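Local coordinates for putative methyltransferase (Emericella variicolor, PDB 7DMB), which binds S-adenosyl-L-homocysteine and probably acts in trans as an S-adenosylmethionine-dependent methyltransferase in calbistrin biosynthesis, at residues 328-333 and 340-345; 144-149 and 317-322; 88-93 and 324-329. All blocks are in the same frame, centred on the assembly; numbering follows the deposited sequence.

Interaction 1. Residues 328-333 and 340-345; sequences PGWWLG and GGPCIP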
loop_
_atom_site.group_PDB
_atom_site.type_symbol
_atom_site.label_atom_id
_atom_site.label_comp_id
_atom_site.label_asym_id
_atom_site.label_seq_id
_atom_site.Cartn_x
_atom_site.Cartn_y
_atom_site.Cartn_z
ATOM N N PRO A 328 7.578 12.909 -7.200
ATOM C CA PRO A 328 8.289 12.551 -8.447
ATOM C C PRO A 328 8.293 11.060 -8.735
ATOM O O PRO A 328 8.225 10.653 -9.901
ATOM C CB PRO A 328 9.723 13.055 -8.208
ATOM C CG PRO A 328 9.726 13.780 -6.899
ATOM C CD PRO A 328 8.476 13.446 -6.158
ATOM N N GLY A 329 8.364 10.233 -7.692
ATOM C CA GLY A 329 8.413 8.798 -7.868
ATOM C C GLY A 329 7.178 8.186 -8.502
ATOM O O GLY A 329 7.267 7.098 -9.074
ATOM N N TRP A 330 6.020 8.845 -8.407
ATOM C CA TRP A 330 4.819 8.301 -9.044
ATOM C C TRP A 330 4.966 8.230 -10.558
ATOM O O TRP A 330 4.225 7.494 -11.217
ATOM C CB TRP A 330 3.587 9.142 -8.670
ATOM C CG TRP A 330 2.276 8.497 -9.038
ATOM C CD1 TRP A 330 1.394 8.898 -10.020
ATOM C CD2 TRP A 330 1.707 7.327 -8.445
ATOM N NE1 TRP A 330 0.315 8.046 -10.052
ATOM C CE2 TRP A 330 0.491 7.072 -9.099
ATOM C CE3 TRP A 330 2.121 6.457 -7.426
ATOM C CZ2 TRP A 330 -0.325 5.991 -8.759
ATOM C CZ3 TRP A 330 1.303 5.379 -7.086
ATOM C CH2 TRP A 330 0.100 5.159 -7.747
ATOM N N TRP A 331 5.913 8.969 -11.122
ATOM C CA TRP A 331 6.068 9.047 -12.559
ATOM C C TRP A 331 7.211 8.183 -13.072
ATOM O O TRP A 331 7.458 8.161 -14.279
ATOM C CB TRP A 331 6.224 10.513 -12.968
ATOM C CG TRP A 331 5.053 11.266 -12.432
ATOM C CD1 TRP A 331 4.993 11.954 -11.257
ATOM C CD2 TRP A 331 3.740 11.339 -13.010
ATOM N NE1 TRP A 331 3.730 12.472 -11.074
ATOM C CE2 TRP A 331 2.940 12.106 -12.132
ATOM C CE3 TRP A 331 3.166 10.841 -14.186
ATOM C CZ2 TRP A 331 1.605 12.390 -12.393
ATOM C CZ3 TRP A 331 1.833 11.122 -14.442
ATOM C CH2 TRP A 331 1.068 11.890 -13.548
ATOM N N LEU A 332 7.881 7.443 -12.195
ATOM C CA LEU A 332 8.769 6.387 -12.651
ATOM C C LEU A 332 7.944 5.178 -13.093
ATOM O O LEU A 332 6.763 5.039 -12.752
ATOM C CB LEU A 332 9.776 6.003 -11.552
ATOM C CG LEU A 332 9.427 5.239 -10.260
ATOM C CD1 LEU A 332 9.088 3.756 -10.453
ATOM C CD2 LEU A 332 10.575 5.371 -9.266
ATOM N N GLY A 333 8.583 4.290 -13.856
ATOM C CA GLY A 333 7.933 3.066 -14.289
ATOM C C GLY A 333 8.149 2.719 -15.754
ATOM O O GLY A 333 8.172 1.538 -16.116
ATOM N N GLY A 340 2.052 3.080 -17.328
ATOM C CA GLY A 340 0.854 3.631 -16.733
ATOM C C GLY A 340 0.973 4.030 -15.268
ATOM O O GLY A 340 0.045 4.658 -14.749
ATOM N N GLY A 341 2.067 3.690 -14.599
ATOM C CA GLY A 341 2.226 3.999 -13.193
ATOM C C GLY A 341 2.878 2.848 -12.453
ATOM O O GLY A 341 2.971 1.736 -12.974
ATOM N N PRO A 342 3.337 3.085 -11.222
ATOM C CA PRO A 342 4.175 2.068 -10.554
ATOM C C PRO A 342 3.413 0.846 -10.044
ATOM O O PRO A 342 4.051 -0.182 -9.771
ATOM C CB PRO A 342 4.832 2.843 -9.396
ATOM C CG PRO A 342 4.069 4.099 -9.242
ATOM C CD PRO A 342 3.295 4.369 -10.498
ATOM N N CYS A 343 2.089 0.915 -9.898
ATOM C CA CYS A 343 1.313 -0.195 -9.341
ATOM C C CYS A 343 0.891 -1.142 -10.466
ATOM O O CYS A 343 0.468 -0.692 -11.528
ATOM C CB CYS A 343 0.072 0.320 -8.608
ATOM S SG CYS A 343 0.382 1.351 -7.136
ATOM N N ILE A 344 1.017 -2.448 -10.233
ATOM C CA ILE A 344 0.683 -3.452 -11.250
ATOM C C ILE A 344 -0.234 -4.509 -10.643
ATOM O O ILE A 344 -0.166 -4.756 -9.429
ATOM C CB ILE A 344 1.952 -4.092 -11.848
ATOM C CG1 ILE A 344 2.843 -4.675 -10.737
ATOM C CG2 ILE A 344 2.706 -3.084 -12.705
ATOM C CD1 ILE A 344 3.911 -5.630 -11.223
ATOM N N PRO A 345 -1.107 -5.142 -11.431
ATOM C CA PRO A 345 -2.025 -6.166 -10.878
ATOM C C PRO A 345 -1.301 -7.484 -10.663
ATOM O O PRO A 345 -0.151 -7.623 -11.098
ATOM C CB PRO A 345 -3.110 -6.290 -11.966
ATOM C CG PRO A 345 -2.353 -5.965 -13.265
ATOM C CD PRO A 345 -1.339 -4.897 -12.872
#
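Trp-330 NE1 is hydrogen-bonded to Asp-321 OD1 of helix 319-324, and this bond holds the N-H edge of the indole toward that helix, while Pro-342 meets the ring from the loop. The contact is internal to the long connection that joins strand 306-313 to strand 358-366 of the class I methyltransferase (Rossmann-like) sheet. Residues 328-331 form a 3-10 turn, closed by Trp-331 N to Pro-328 O at 3.1 Å.

Pro-342 meets the indole as a CH-pi partner: its CD stands 3.9 Å from the centroid of the Trp-330 six-membered ring and only 10° off the normal. The neighbouring Pro-342 CG rests 3.6 Å from Trp-330 CE3. Trp-330 has CG anti to the backbone N, and this chi1 of -168° carries the indole out toward Pro-342; the two side chains cross at about a right angle. Val-320 and Val-324 lie against the opposite face, and the indole is thus sandwiched between helix and loop. The backbone takes part as well, since Trp-330 O approaches Pro-342 CD to 3.3 Å.

Leu-332 borders the proline more loosely, and its side chain is about 9 Å from the bound S-adenosyl-L-homocysteine; the contact therefore lies near that ligand without lining it. Cys-343 adds an oblique sulfur-aromatic contact: its SG lies 68° off the ring normal and 3.9 Å from Trp-330 CH2.

Interaction 2. Residues 144-149 and 317-322; sequences EGPWRV and GKYVDF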
loop_
_atom_site.group_PDB
_atom_site.type_symbol
_atom_site.label_atom_id
_atom_site.label_comp_id
_atom_site.label_asym_id
_atom_site.label_seq_id
_atom_site.Cartn_x
_atom_site.Cartn_y
_atom_site.Cartn_z
ATOM N N GLU A 144 -9.701 13.376 4.816
ATOM C CA GLU A 144 -8.895 14.547 5.133
ATOM C C GLU A 144 -7.691 14.656 4.228
ATOM O O GLU A 144 -7.244 15.771 3.930
ATOM C CB GLU A 144 -8.425 14.487 6.599
ATOM C CG GLU A 144 -7.795 15.769 7.091
ATOM C CD GLU A 144 -8.829 16.864 7.304
ATOM O OE1 GLU A 144 -10.032 16.607 7.087
ATOM O OE2 GLU A 144 -8.441 17.974 7.705
ATOM N N GLY A 145 -7.139 13.514 3.811
ATOM C CA GLY A 145 -5.976 13.475 2.955
ATOM C C GLY A 145 -6.188 14.239 1.663
ATOM O O GLY A 145 -5.462 15.185 1.345
ATOM N N PRO A 146 -7.183 13.832 0.880
ATOM C CA PRO A 146 -7.448 14.572 -0.372
ATOM C C PRO A 146 -7.769 16.047 -0.139
ATOM O O PRO A 146 -7.312 16.906 -0.907
ATOM C CB PRO A 146 -8.625 13.805 -1.005
ATOM C CG PRO A 146 -9.143 12.894 0.077
ATOM C CD PRO A 146 -8.010 12.621 1.014
ATOM N N TRP A 147 -8.504 16.366 0.928
ATOM C CA TRP A 147 -8.763 17.764 1.258
ATOM C C TRP A 147 -7.457 18.542 1.397
ATOM O O TRP A 147 -7.303 19.640 0.836
ATOM C CB TRP A 147 -9.588 17.877 2.545
ATOM C CG TRP A 147 -9.452 19.246 3.128
ATOM C CD1 TRP A 147 -8.552 19.659 4.078
ATOM C CD2 TRP A 147 -10.179 20.405 2.733
ATOM N NE1 TRP A 147 -8.698 21.004 4.302
ATOM C CE2 TRP A 147 -9.694 21.484 3.494
ATOM C CE3 TRP A 147 -11.205 20.636 1.810
ATOM C CZ2 TRP A 147 -10.211 22.774 3.373
ATOM C CZ3 TRP A 147 -11.716 21.925 1.684
ATOM C CH2 TRP A 147 -11.221 22.973 2.463
ATOM N N ARG A 148 -6.495 17.970 2.128
ATOM C CA ARG A 148 -5.193 18.620 2.305
ATOM C C ARG A 148 -4.434 18.767 0.988
ATOM O O ARG A 148 -3.698 19.745 0.803
ATOM C CB ARG A 148 -4.318 17.835 3.287
ATOM C CG ARG A 148 -4.715 17.876 4.751
ATOM C CD ARG A 148 -3.616 17.175 5.566
ATOM N NE ARG A 148 -3.996 17.027 6.964
ATOM C CZ ARG A 148 -3.277 16.407 7.888
ATOM N NH1 ARG A 148 -2.119 15.842 7.579
ATOM N NH2 ARG A 148 -3.736 16.354 9.130
ATOM N N VAL A 149 -4.552 17.788 0.087
ATOM C CA VAL A 149 -3.893 17.909 -1.208
ATOM C C VAL A 149 -4.465 19.097 -1.970
ATOM O O VAL A 149 -3.730 19.943 -2.495
ATOM C CB VAL A 149 -4.035 16.601 -2.004
ATOM C CG1 VAL A 149 -3.790 16.866 -3.491
ATOM C CG2 VAL A 149 -3.088 15.542 -1.447
ATOM N N GLY A 317 -9.453 2.436 -10.005
ATOM C CA GLY A 317 -9.630 3.875 -9.978
ATOM C C GLY A 317 -8.354 4.613 -9.601
ATOM O O GLY A 317 -7.287 4.025 -9.409
ATOM N N LYS A 318 -8.493 5.934 -9.458
ATOM C CA LYS A 318 -7.348 6.837 -9.470
ATOM C C LYS A 318 -7.145 7.568 -8.143
ATOM O O LYS A 318 -6.514 8.633 -8.125
ATOM C CB LYS A 318 -7.500 7.856 -10.606
ATOM C CG LYS A 318 -6.823 7.497 -11.932
ATOM C CD LYS A 318 -7.078 6.077 -12.357
ATOM C CE LYS A 318 -5.951 5.567 -13.252
ATOM N NZ LYS A 318 -6.090 4.112 -13.561
ATOM N N TYR A 319 -7.674 7.033 -7.037
ATOM C CA TYR A 319 -7.524 7.720 -5.757
ATOM C C TYR A 319 -6.057 7.804 -5.359
ATOM O O TYR A 319 -5.604 8.826 -4.833
ATOM C CB TYR A 319 -8.358 7.020 -4.675
ATOM C CG TYR A 319 -8.157 7.557 -3.261
ATOM C CD1 TYR A 319 -8.521 8.848 -2.932
ATOM C CD2 TYR A 319 -7.615 6.754 -2.252
ATOM C CE1 TYR A 319 -8.350 9.344 -1.660
ATOM C CE2 TYR A 319 -7.437 7.250 -0.958
ATOM C CZ TYR A 319 -7.811 8.543 -0.673
ATOM O OH TYR A 319 -7.641 9.060 0.588
ATOM N N VAL A 320 -5.285 6.750 -5.630
ATOM C CA VAL A 320 -3.872 6.768 -5.262
ATOM C C VAL A 320 -3.093 7.708 -6.178
ATOM O O VAL A 320 -2.204 8.434 -5.722
ATOM C CB VAL A 320 -3.291 5.340 -5.260
ATOM C CG1 VAL A 320 -1.924 5.332 -4.599
ATOM C CG2 VAL A 320 -4.224 4.427 -4.480
ATOM N N ASP A 321 -3.425 7.726 -7.476
ATOM C CA ASP A 321 -2.840 8.714 -8.375
ATOM C C ASP A 321 -3.071 10.124 -7.858
ATOM O O ASP A 321 -2.158 10.956 -7.863
ATOM C CB ASP A 321 -3.425 8.583 -9.786
ATOM C CG ASP A 321 -3.279 7.194 -10.345
ATOM O OD1 ASP A 321 -2.445 7.011 -11.252
ATOM O OD2 ASP A 321 -3.992 6.287 -9.866
ATOM N N PHE A 322 -4.299 10.416 -7.422
ATOM C CA PHE A 322 -4.585 11.739 -6.880
ATOM C C PHE A 322 -3.735 12.029 -5.646
ATOM O O PHE A 322 -3.213 13.143 -5.485
ATOM C CB PHE A 322 -6.070 11.852 -6.539
ATOM C CG PHE A 322 -6.427 13.140 -5.871
ATOM C CD1 PHE A 322 -6.750 14.247 -6.631
ATOM C CD2 PHE A 322 -6.409 13.255 -4.481
ATOM C CE1 PHE A 322 -7.059 15.447 -6.030
ATOM C CE2 PHE A 322 -6.709 14.452 -3.880
ATOM C CZ PHE A 322 -7.041 15.553 -4.659
#
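Pro-146 meets both Tyr-319 and Phe-322, packing helix 140-157 of the helical N-terminal part of the chain against helix 319-324. The latter follows strand 306-313 of the Rossmann-like methyltransferase sheet, so the contact joins the two parts of the fold. All four touching residues are buried, and every contact between them is apolar or van der Waals in kind.

At Pro-146 the helix kinks, because this residue has no N-H to bond to the preceding turn. Its ring divides its contacts between two aromatic residues. Pro-146 CG comes to the edge of the Tyr-319 ring, near its plane and 4.0 Å from CE1, while Pro-146 CD is 3.6 Å from Tyr-319 OH. That hydroxyl has its own polar partner in a weak hydrogen bond with Val-142 O, one turn earlier on the same helix. On the Phe-322 side, Pro-146 CB reaches to 3.5 Å from CE2, obliquely to the ring. Pro-146 O lies in the plane of the Phe-322 ring at its edge, 4.0 Å from CZ.

Three residues on, Val-149 takes up the outer end of the same phenyl ring. The side chains of Val-149 and Phe-322 run antiparallel, side by side. Tyr-319 and Phe-322 both have CG anti to the backbone N (chi1 173° and 175°), which sends their rings out toward helix 140-157 from positions three residues apart, about one turn of their helix. Trp-66 of helix 56-79 meets both rings. The branch of Val-149 that makes the contact is CG1, also anti to its backbone N, 3.7 Å from Phe-322 CZ.

Interaction 3. Residues 88-93 and 324-329; sequences EKYRNW and VGLLPG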
loop_
_atom_site.group_PDB
_atom_site.type_symbol
_atom_site.label_atom_id
_atom_site.label_comp_id
_atom_site.label_asym_id
_atom_site.label_seq_id
_atom_site.Cartn_x
_atom_site.Cartn_y
_atom_site.Cartn_z
ATOM N N GLU A 88 3.939 19.372 -13.420
ATOM C CA GLU A 88 3.270 19.576 -14.700
ATOM C C GLU A 88 2.558 18.312 -15.153
ATOM O O GLU A 88 1.451 18.374 -15.699
ATOM C CB GLU A 88 4.291 19.997 -15.759
ATOM C CG GLU A 88 4.955 21.345 -15.545
ATOM C CD GLU A 88 6.042 21.593 -16.577
ATOM O OE1 GLU A 88 7.229 21.359 -16.253
ATOM O OE2 GLU A 88 5.704 21.984 -17.722
ATOM N N LYS A 89 3.198 17.156 -14.964
ATOM C CA LYS A 89 2.561 15.890 -15.310
ATOM C C LYS A 89 1.284 15.688 -14.506
ATOM O O LYS A 89 0.261 15.255 -15.055
ATOM C CB LYS A 89 3.535 14.740 -15.067
ATOM C CG LYS A 89 4.854 14.879 -15.840
ATOM C CD LYS A 89 5.430 13.515 -16.203
ATOM C CE LYS A 89 6.698 13.658 -17.035
ATOM N NZ LYS A 89 7.898 13.945 -16.200
ATOM N N TYR A 90 1.324 16.020 -13.206
ATOM C CA TYR A 90 0.151 15.868 -12.348
ATOM C C TYR A 90 -0.966 16.816 -12.766
ATOM O O TYR A 90 -2.131 16.407 -12.873
ATOM C CB TYR A 90 0.538 16.101 -10.885
ATOM C CG TYR A 90 -0.590 15.908 -9.892
ATOM C CD1 TYR A 90 -0.911 14.643 -9.418
ATOM C CD2 TYR A 90 -1.323 16.993 -9.415
ATOM C CE1 TYR A 90 -1.937 14.450 -8.492
ATOM C CE2 TYR A 90 -2.345 16.813 -8.486
ATOM C CZ TYR A 90 -2.650 15.536 -8.025
ATOM O OH TYR A 90 -3.660 15.336 -7.103
ATOM N N ARG A 91 -0.631 18.094 -12.986
ATOM C CA ARG A 91 -1.607 19.051 -13.505
ATOM C C ARG A 91 -2.231 18.549 -14.811
ATOM O O ARG A 91 -3.459 18.530 -14.961
ATOM C CB ARG A 91 -0.951 20.422 -13.709
ATOM C CG ARG A 91 -1.825 21.419 -14.492
ATOM C CD ARG A 91 -1.396 22.893 -14.354
ATOM N NE ARG A 91 -0.128 23.191 -15.020
ATOM C CZ ARG A 91 0.597 24.287 -14.804
ATOM N NH1 ARG A 91 0.176 25.214 -13.953
ATOM N NH2 ARG A 91 1.749 24.455 -15.444
ATOM N N ASN A 92 -1.393 18.118 -15.761
ATOM C CA ASN A 92 -1.902 17.600 -17.030
ATOM C C ASN A 92 -2.771 16.369 -16.813
ATOM O O ASN A 92 -3.865 16.264 -17.377
ATOM C CB ASN A 92 -0.742 17.271 -17.971
ATOM C CG ASN A 92 -0.047 18.515 -18.501
ATOM O OD1 ASN A 92 -0.606 19.623 -18.482
ATOM N ND2 ASN A 92 1.179 18.341 -18.982
ATOM N N TRP A 93 -2.287 15.416 -16.003
ATOM C CA TRP A 93 -3.094 14.242 -15.674
ATOM C C TRP A 93 -4.411 14.639 -15.018
ATOM O O TRP A 93 -5.475 14.123 -15.382
ATOM C CB TRP A 93 -2.322 13.285 -14.754
ATOM C CG TRP A 93 -3.226 12.203 -14.227
ATOM C CD1 TRP A 93 -3.650 11.093 -14.901
ATOM C CD2 TRP A 93 -3.866 12.160 -12.947
ATOM N NE1 TRP A 93 -4.494 10.352 -14.113
ATOM C CE2 TRP A 93 -4.650 10.987 -12.910
ATOM C CE3 TRP A 93 -3.850 12.994 -11.828
ATOM C CZ2 TRP A 93 -5.405 10.628 -11.799
ATOM C CZ3 TRP A 93 -4.596 12.624 -10.714
ATOM C CH2 TRP A 93 -5.362 11.455 -10.710
ATOM N N VAL A 324 -0.828 10.673 -4.327
ATOM C CA VAL A 324 0.630 10.648 -4.324
ATOM C C VAL A 324 1.229 11.119 -5.642
ATOM O O VAL A 324 2.453 11.170 -5.768
ATOM C CB VAL A 324 1.159 9.246 -3.955
ATOM C CG1 VAL A 324 0.528 8.771 -2.644
ATOM C CG2 VAL A 324 0.822 8.291 -5.038
ATOM N N GLY A 325 0.405 11.518 -6.609
ATOM C CA GLY A 325 0.920 11.997 -7.886
ATOM C C GLY A 325 1.819 13.215 -7.780
ATOM O O GLY A 325 2.618 13.470 -8.682
ATOM N N LEU A 326 1.712 13.977 -6.699
ATOM C CA LEU A 326 2.564 15.145 -6.541
ATOM C C LEU A 326 3.997 14.777 -6.172
ATOM O O LEU A 326 4.853 15.668 -6.126
ATOM C CB LEU A 326 1.946 16.090 -5.491
ATOM C CG LEU A 326 0.717 16.905 -5.952
ATOM C CD1 LEU A 326 0.011 17.583 -4.778
ATOM C CD2 LEU A 326 1.096 17.933 -7.020
ATOM N N LEU A 327 4.286 13.481 -5.936
ATOM C CA LEU A 327 5.646 12.990 -5.716
ATOM C C LEU A 327 6.293 12.550 -7.030
ATOM O O LEU A 327 5.641 11.879 -7.853
ATOM C CB LEU A 327 5.649 11.821 -4.741
ATOM C CG LEU A 327 4.897 12.126 -3.453
ATOM C CD1 LEU A 327 4.848 10.899 -2.537
ATOM C CD2 LEU A 327 5.558 13.313 -2.770
ATOM N N PRO A 328 7.578 12.909 -7.200
ATOM C CA PRO A 328 8.289 12.551 -8.447
ATOM C C PRO A 328 8.293 11.060 -8.735
ATOM O O PRO A 328 8.225 10.653 -9.901
ATOM C CB PRO A 328 9.723 13.055 -8.208
ATOM C CG PRO A 328 9.726 13.780 -6.899
ATOM C CD PRO A 328 8.476 13.446 -6.158
ATOM N N GLY A 329 8.364 10.233 -7.692
ATOM C CA GLY A 329 8.413 8.798 -7.868
ATOM C C GLY A 329 7.178 8.186 -8.502
ATOM O O GLY A 329 7.267 7.098 -9.074
#
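The type I beta turn from Val-324 to Leu-327 presses its two central residues, Gly-325 and Leu-326, against Tyr-90 of helix 85-101. Leu-327 N to Val-324 O, at 3.0 Å, closes the turn. Leu-326 covers one face of the phenol: its CG stands 4.0 Å from the ring centroid and 11° off the normal, a CH-pi arrangement over the ring centre. Its CD2 methyl comes closer to the ring carbons, 3.5 Å from Tyr-90 CD2.

The turn starts at Val-324, the last residue of helix 319-324, in the connection between strands 306-313 and 358-366 of the Rossmann-like methyltransferase sheet, and it meets here a helix from the N-terminal part of the chain. The approach is tight at Gly-325, whose CA is 6.0 Å from Tyr-90 CA; Tyr-90 CD1 lies 3.5 Å from Gly-325 C, obliquely to the ring. With CG anti to the backbone N (chi1 -177°), the phenol extends from its helix past the turn, and its OH is hydrogen-bonded to Phe-322 O. Two more hydrogen bonds hold the turn's carbonyls: His-86 NE2 with Leu-326 O, and Trp-331 NE1 with Gly-325 O.

Overall arrangement
All three contacts involve the connection between strands 306-313 and 358-366, which supplies, in chain order, residues 317-322 (interaction 2), 324-329 (interaction 3) and 328-333 with 340-345 (interaction 1). Interactions 2 and 3 bring helices 140-157 and 85-101 of the N-terminal part against it, their centres 12 Å apart; interaction 1 closes the connection on itself, with its centre 11 Å from interaction 3 and 16 Å from interaction 2. Pro-328 and Gly-329 belong to both interactions 1 and 3, and Val-149 of interaction 2 also touches Tyr-90 and Leu-326. The linked contacts thus run from the helical part toward the bound S-adenosyl-L-homocysteine, which lies nearest to interaction 1.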